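Local coordinates for putative tautomerase (PDB 3RY0), which is a putative tautomerase of the MIF superfamily, a small beta-alpha-beta protein that assembles into a hexamer, its precise function not established, at residues A[19-22]-A[23-27]; A[44-47]-A[48-51]; A[53-56]-A[57-61]. All blocks are in the same frame, centred on the assembly; numbering follows the deposited sequence.

Interaction 1 of 3, residues A[19-22]-A[23-27]; sequences LGEA and LTAAA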
loop_
_atom_site.group_PDB
_atom_site.type_symbol
_atom_site.label_atom_id
_atom_site.label_comp_id
_atom_site.label_asym_id
_atom_site.label_seq_id
_atom_site.Cartn_x
_atom_site.Cartn_y
_atom_site.Cartn_z
ATOM N N LEU A 19 -14.630 -11.500 -8.787
ATOM C CA LEU A 19 -14.344 -10.155 -8.253
ATOM C C LEU A 19 -13.409 -9.340 -9.182
ATOM O O LEU A 19 -13.643 -8.170 -9.397
ATOM C CB LEU A 19 -13.743 -10.401 -6.863
ATOM C CG LEU A 19 -13.330 -9.095 -6.168
ATOM C CD1 LEU A 19 -14.518 -8.233 -5.712
ATOM C CD2 LEU A 19 -12.389 -9.385 -4.989
ATOM N N GLY A 20 -12.331 -10.001 -9.646
ATOM C CA GLY A 20 -11.424 -9.295 -10.528
ATOM C C GLY A 20 -12.136 -8.743 -11.755
ATOM O O GLY A 20 -11.891 -7.639 -12.181
ATOM N N GLU A 21 -12.972 -9.598 -12.363
ATOM C CA GLU A 21 -13.737 -9.131 -13.515
ATOM C C GLU A 21 -14.722 -8.021 -13.208
ATOM O O GLU A 21 -14.763 -7.007 -13.923
ATOM C CB GLU A 21 -14.507 -10.317 -14.134
ATOM C CG GLU A 21 -15.205 -10.024 -15.488
ATOM C CD GLU A 21 -16.432 -9.142 -15.390
ATOM O OE1 GLU A 21 -17.233 -9.241 -14.430
ATOM O OE2 GLU A 21 -16.597 -8.348 -16.364
ATOM N N ALA A 22 -15.424 -8.149 -12.082
ATOM C CA ALA A 22 -16.432 -7.169 -11.771
ATOM C C ALA A 22 -15.931 -5.824 -11.328
ATOM O O ALA A 22 -16.443 -4.755 -11.684
ATOM C CB ALA A 22 -17.379 -7.746 -10.723
ATOM N N LEU A 23 -14.784 -5.847 -10.609
ATOM C CA LEU A 23 -14.145 -4.549 -10.266
ATOM C C LEU A 23 -13.618 -3.826 -11.502
ATOM O O LEU A 23 -13.729 -2.620 -11.623
ATOM C CB LEU A 23 -12.999 -4.802 -9.262
ATOM C CG LEU A 23 -13.457 -5.288 -7.891
ATOM C CD1 LEU A 23 -12.175 -5.629 -7.082
ATOM C CD2 LEU A 23 -14.223 -4.228 -7.126
ATOM N N THR A 24 -13.144 -4.638 -12.428
ATOM C CA THR A 24 -12.642 -4.079 -13.702
ATOM C C THR A 24 -13.809 -3.467 -14.513
ATOM O O THR A 24 -13.633 -2.354 -15.019
ATOM C CB THR A 24 -11.916 -5.160 -14.526
ATOM O OG1 THR A 24 -10.799 -5.643 -13.756
ATOM C CG2 THR A 24 -11.447 -4.632 -15.883
ATOM N N ALA A 25 -14.958 -4.190 -14.571
ATOM C CA ALA A 25 -16.108 -3.605 -15.297
ATOM C C ALA A 25 -16.573 -2.328 -14.652
ATOM O O ALA A 25 -16.844 -1.320 -15.346
ATOM C CB ALA A 25 -17.228 -4.661 -15.292
ATOM N N ALA A 26 -16.543 -2.255 -13.330
ATOM C CA ALA A 26 -16.981 -1.076 -12.619
ATOM C C ALA A 26 -16.073 0.082 -12.954
ATOM O O ALA A 26 -16.525 1.204 -13.199
ATOM C CB ALA A 26 -16.924 -1.296 -11.118
ATOM N N ALA A 27 -14.729 -0.108 -12.957
ATOM C CA ALA A 27 -13.814 0.993 -13.317
ATOM C C ALA A 27 -14.039 1.369 -14.812
ATOM O O ALA A 27 -14.052 2.604 -15.125
ATOM C CB ALA A 27 -12.347 0.552 -13.089
#
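Leu23 reaches back one helical turn to Leu19. Its CB sits 3.4 Å from Leu19 O, and CG comes slightly nearer the same oxygen, at 3.3 Å; that oxygen also takes the backbone hydrogen bond from Leu23 N (2.9 Å to Leu19 O). With CG anti to its own carbonyl carbon (chi1 -67°), the chain leans toward the helix's N-terminal end, and the tip atom CD1 meets Leu19 CD1 at 3.8 Å and Leu19 CG at the same distance. Leu19 differs, with CG anti to the backbone N (chi1 178°), and the two branched ends cross at a slant as an i, i+4 pair. Helix 13-31 is the connecting helix of the beta-alpha-beta unit between strands 2-8 and 39-45, and both leucines rest on Val5 of strand 2-8. Leu23 also packs against Leu23 of the second subunit, so this side of the helix touches both the sheet and the second subunit. A neighbouring face of the helix is polar within: Thr24 OG1 gives its hydrogen to Gly20 O at 2.8 Å, the donor lying 20° out of the carbonyl plane. The backbone Thr24 N adds a longer bond to Gly20 O (3.3 Å) from above that plane, so one buried oxygen is gripped twice by a single residue. At the exposed face, Glu21 curls back so that OE2 lies 3.9 Å from Ala25 CB.

Interaction 2 of 3, residues A[44-47]-A[48-51]; sequences ETPP and ERWF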
loop_
_atom_site.group_PDB
_atom_site.type_symbol
_atom_site.label_atom_id
_atom_site.label_comp_id
_atom_site.label_asym_id
_atom_site.label_seq_id
_atom_site.Cartn_x
_atom_site.Cartn_y
_atom_site.Cartn_z
ATOM N N GLU A 44 -4.769 -11.607 0.211
ATOM C CA GLU A 44 -5.566 -12.377 1.185
ATOM C C GLU A 44 -4.771 -12.282 2.495
ATOM O O GLU A 44 -3.526 -12.446 2.559
ATOM C CB GLU A 44 -5.728 -13.830 0.734
ATOM C CG GLU A 44 -6.629 -13.872 -0.480
ATOM C CD GLU A 44 -7.207 -15.269 -0.824
ATOM O OE1 GLU A 44 -7.129 -16.191 0.015
ATOM O OE2 GLU A 44 -7.774 -15.403 -1.929
ATOM N N THR A 45 -5.492 -11.979 3.564
ATOM C CA THR A 45 -4.930 -11.822 4.869
ATOM C C THR A 45 -5.509 -12.928 5.787
ATOM O O THR A 45 -6.741 -13.096 5.832
ATOM C CB THR A 45 -5.330 -10.432 5.453
ATOM O OG1 THR A 45 -4.820 -9.423 4.523
ATOM C CG2 THR A 45 -4.788 -10.254 6.796
ATOM N N PRO A 46 -4.652 -13.618 6.569
ATOM C CA PRO A 46 -5.213 -14.618 7.494
ATOM C C PRO A 46 -5.947 -13.904 8.607
ATOM O O PRO A 46 -5.601 -12.747 8.983
ATOM C CB PRO A 46 -3.993 -15.329 8.059
ATOM C CG PRO A 46 -2.898 -14.618 7.777
ATOM C CD PRO A 46 -3.175 -13.591 6.564
ATOM N N PRO A 47 -6.960 -14.564 9.207
ATOM C CA PRO A 47 -7.782 -13.859 10.182
ATOM C C PRO A 47 -7.092 -13.501 11.513
ATOM O O PRO A 47 -7.609 -12.644 12.228
ATOM C CB PRO A 47 -8.972 -14.822 10.444
ATOM C CG PRO A 47 -8.353 -16.200 10.099
ATOM C CD PRO A 47 -7.432 -15.870 8.837
ATOM N N GLU A 48 -5.930 -14.085 11.759
ATOM C CA GLU A 48 -5.132 -13.758 12.947
ATOM C C GLU A 48 -4.386 -12.483 12.731
ATOM O O GLU A 48 -3.848 -11.916 13.684
ATOM C CB GLU A 48 -4.101 -14.869 13.244
ATOM C CG GLU A 48 -4.690 -16.193 13.622
ATOM C CD GLU A 48 -5.260 -16.999 12.503
ATOM O OE1 GLU A 48 -4.898 -16.748 11.298
ATOM O OE2 GLU A 48 -6.110 -17.856 12.875
ATOM N N ARG A 49 -4.359 -11.954 11.490
ATOM C CA ARG A 49 -3.558 -10.770 11.176
ATOM C C ARG A 49 -4.415 -9.621 10.741
ATOM O O ARG A 49 -3.903 -8.566 10.262
ATOM C CB ARG A 49 -2.506 -11.104 10.137
ATOM C CG ARG A 49 -1.497 -12.088 10.632
ATOM C CD ARG A 49 -0.337 -12.230 9.639
ATOM N NE ARG A 49 0.521 -13.327 10.095
ATOM C CZ ARG A 49 1.182 -14.166 9.288
ATOM N NH1 ARG A 49 1.052 -14.078 7.962
ATOM N NH2 ARG A 49 1.920 -15.143 9.823
ATOM N N TRP A 50 -5.724 -9.677 10.948
ATOM C CA TRP A 50 -6.693 -8.622 10.636
ATOM C C TRP A 50 -7.349 -8.289 11.900
ATOM O O TRP A 50 -7.965 -9.209 12.513
ATOM C CB TRP A 50 -7.672 -9.140 9.598
ATOM C CG TRP A 50 -8.615 -8.121 9.045
ATOM C CD1 TRP A 50 -9.436 -7.219 9.715
ATOM C CD2 TRP A 50 -8.867 -7.880 7.647
ATOM N NE1 TRP A 50 -10.176 -6.450 8.847
ATOM C CE2 TRP A 50 -9.827 -6.847 7.548
ATOM C CE3 TRP A 50 -8.441 -8.529 6.464
ATOM C CZ2 TRP A 50 -10.303 -6.390 6.317
ATOM C CZ3 TRP A 50 -8.901 -8.028 5.265
ATOM C CH2 TRP A 50 -9.787 -6.970 5.196
ATOM N N PHE A 51 -7.266 -7.054 12.353
ATOM C CA PHE A 51 -7.884 -6.620 13.678
ATOM C C PHE A 51 -8.949 -5.569 13.441
ATOM O O PHE A 51 -8.825 -4.683 12.603
ATOM C CB PHE A 51 -6.790 -6.040 14.614
ATOM C CG PHE A 51 -5.650 -7.015 14.908
ATOM C CD1 PHE A 51 -5.654 -7.648 16.132
ATOM C CD2 PHE A 51 -4.575 -7.237 13.971
ATOM C CE1 PHE A 51 -4.694 -8.543 16.396
ATOM C CE2 PHE A 51 -3.630 -8.148 14.217
ATOM C CZ PHE A 51 -3.647 -8.855 15.492
#
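Pro46 and Arg49 are joined by the hydrogen bond that closes this bend: Arg49 N donates to Pro46 O at 2.9 Å. The N-H points well at the oxygen (159°), yet the nitrogen stands above the carbonyl plane, 47° out of it. Packing contacts follow two lines. On one, Thr45 CB lies 3.8 Å from Trp50 CE3, close to the indole plane and at the ring's edge, while Thr45 CG2 turns toward the Arg49 carbonyl group. On the other, the extended Arg49 chain runs aslant past the Pro46 ring and touches it at CG, with Arg49 CD 4.0 Å from Pro46 CG and NH1 equally near that carbon. Contacts between carboxylate oxygen and carbon gather round Glu48. Its CG is anti to the carbonyl carbon and the chain bends at chi2 (76°), which lays the carboxylate beside the Pro47 ring; OE1 comes to 3.6 Å from Pro47 CD and also brushes Pro46 CB. Beyond the bend, the Trp50 side chain touches Thr6 and Leu8 of strand 2-8 and packs on Ile41 of the fourth subunit, and Arg49 NE makes a long, weak ion pair with Glu44 of that subunit. Residues 46-49 form a type I beta turn with proline at its second position, leading out of strand 39-45 into strand 50-52, whose residues Trp50 and Phe51 extend the sheet into the fourth subunit.

Interaction 3 of 3, residues A[53-56]-A[57-61]; sequences GGRS and VAERR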
loop_
_atom_site.group_PDB
_atom_site.type_symbol
_atom_site.label_atom_id
_atom_site.label_comp_id
_atom_site.label_asym_id
_atom_site.label_seq_id
_atom_site.Cartn_x
_atom_site.Cartn_y
_atom_site.Cartn_z
ATOM N N GLY A 53 -11.364 -3.304 16.283
ATOM C CA GLY A 53 -11.561 -3.113 17.724
ATOM C C GLY A 53 -10.451 -3.664 18.553
ATOM O O GLY A 53 -10.670 -4.017 19.726
ATOM N N GLY A 54 -9.246 -3.824 18.009
ATOM C CA GLY A 54 -8.111 -4.356 18.686
ATOM C C GLY A 54 -8.036 -5.818 18.892
ATOM O O GLY A 54 -7.054 -6.328 19.453
ATOM N N ARG A 55 -9.008 -6.537 18.314
ATOM C CA ARG A 55 -9.012 -7.979 18.368
ATOM C C ARG A 55 -9.012 -8.590 16.991
ATOM O O ARG A 55 -9.603 -8.018 16.058
ATOM C CB ARG A 55 -10.239 -8.518 19.183
ATOM C CG ARG A 55 -10.256 -8.032 20.643
ATOM C CD ARG A 55 -11.413 -8.650 21.423
ATOM N NE ARG A 55 -12.672 -8.350 20.747
ATOM C CZ ARG A 55 -13.676 -9.216 20.567
ATOM N NH1 ARG A 55 -13.567 -10.480 20.998
ATOM N NH2 ARG A 55 -14.776 -8.813 19.921
ATOM N N SER A 56 -8.350 -9.713 16.839
ATOM C CA SER A 56 -8.234 -10.291 15.479
ATOM C C SER A 56 -9.542 -10.858 15.046
ATOM O O SER A 56 -10.434 -11.187 15.896
ATOM C CB SER A 56 -7.173 -11.378 15.445
ATOM O OG SER A 56 -7.681 -12.521 16.070
ATOM N N VAL A 57 -9.805 -10.945 13.755
ATOM C CA VAL A 57 -11.006 -11.640 13.191
ATOM C C VAL A 57 -11.082 -13.042 13.760
ATOM O O VAL A 57 -12.185 -13.476 14.107
ATOM C CB VAL A 57 -10.946 -11.587 11.683
ATOM C CG1 VAL A 57 -12.113 -12.448 11.102
ATOM C CG2 VAL A 57 -11.158 -10.098 11.199
ATOM N N ALA A 58 -9.973 -13.720 13.897
ATOM C CA ALA A 58 -10.009 -15.075 14.503
ATOM C C ALA A 58 -10.601 -14.999 15.882
ATOM O O ALA A 58 -11.493 -15.851 16.181
ATOM C CB ALA A 58 -8.624 -15.612 14.534
ATOM N N GLU A 59 -10.152 -14.054 16.706
ATOM C CA GLU A 59 -10.649 -13.929 18.169
ATOM C C GLU A 59 -12.115 -13.547 18.180
ATOM O O GLU A 59 -12.921 -14.163 18.951
ATOM C CB GLU A 59 -9.767 -12.926 18.926
ATOM C CG GLU A 59 -10.053 -12.831 20.478
ATOM C CD GLU A 59 -9.111 -11.927 21.312
ATOM O OE1 GLU A 59 -9.484 -11.616 22.466
ATOM O OE2 GLU A 59 -7.990 -11.553 20.920
ATOM N N ARG A 60 -12.545 -12.646 17.314
ATOM C CA ARG A 60 -13.946 -12.146 17.216
ATOM C C ARG A 60 -14.896 -13.298 16.762
ATOM O O ARG A 60 -16.097 -13.402 17.234
ATOM C CB ARG A 60 -14.042 -10.935 16.274
ATOM C CG ARG A 60 -13.398 -9.695 16.826
ATOM C CD ARG A 60 -12.998 -8.708 15.704
ATOM N NE ARG A 60 -14.231 -8.179 15.013
ATOM C CZ ARG A 60 -14.952 -7.107 15.409
ATOM N NH1 ARG A 60 -14.636 -6.498 16.535
ATOM N NH2 ARG A 60 -15.989 -6.635 14.691
ATOM N N ARG A 61 -14.410 -14.177 15.892
ATOM C CA ARG A 61 -15.122 -15.373 15.441
ATOM C C ARG A 61 -15.251 -16.342 16.606
ATOM O O ARG A 61 -16.303 -17.008 16.758
ATOM C CB ARG A 61 -14.358 -16.032 14.313
ATOM C CG ARG A 61 -14.838 -15.492 13.051
ATOM C CD ARG A 61 -13.890 -15.886 11.943
ATOM N NE ARG A 61 -14.420 -15.391 10.683
ATOM C CZ ARG A 61 -13.790 -15.479 9.528
ATOM N NH1 ARG A 61 -12.587 -16.032 9.501
ATOM N NH2 ARG A 61 -14.377 -15.052 8.426
HETATM O O HOH W 1 -12.251 -12.215 22.909
HETATM O O HOH W 2 -6.664 -10.621 19.072
#
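Ser56 caps helix 57-62: its OG accepts the hydrogen of Glu59 N at 3.0 Å, the N-cap bond that binds an N-H group of the first helical turn. The rotamer makes this possible, for chi1 of 75° puts OG between its own backbone N and carbonyl carbon, swung over the helix start. Glu59 does not close a direct capping box; instead a water accepts from Ser56 N (2.9 Å) and donates to Glu59 OE2 over a rather short 2.5 Å, so the reciprocal link appears to run through water. Glu59 crosses Arg55 at about a right angle. Its carboxylate plane is 86° from the Arg55 guanidinium, and Arg55 NH1 and Glu59 OE1 stand apart, beyond salt-bridge distance. A second water bridges these two atoms, lying in the guanidinium plane at its edge; what touches directly is Arg55 CD on Glu59 OE1, 3.7 Å. Arg55 is bent at chi3 (-56°), which turns one face of its guanidinium to Arg60. The guanidinium of Arg60 forms a salt bridge with Glu36 of the fourth subunit, which may offset the nearness of the two arginines. Val57 packs on Trp50 and Leu8, tying the helix start to strands 50-52 and 2-8. On the Arg55 face, Arg60 CG sits over the rim of the group, 3.5 Å from Arg55 NH2.

In the fold
Interactions 2 and 3 form one continuous patch, their centres 9 Å apart. Carbonyl groups of the turn and of the strand after it face the start of helix 57-62: Pro47 O lies 3.1 Å from Ala58 N and Trp50 O lies 2.8 Å from Val57 N, both probable hydrogen bonds, and both contacts border the fourth subunit. Interaction 1 lies on the opposite side of the chain's centre, with centres about 24 Å from interaction 2 and 29 Å from interaction 3, and touches neither within the chain. Between subunits the two regions do meet: Thr24 of interaction 1 packs on Gly54 of the third subunit, in the glycine loop that precedes the cap in interaction 3.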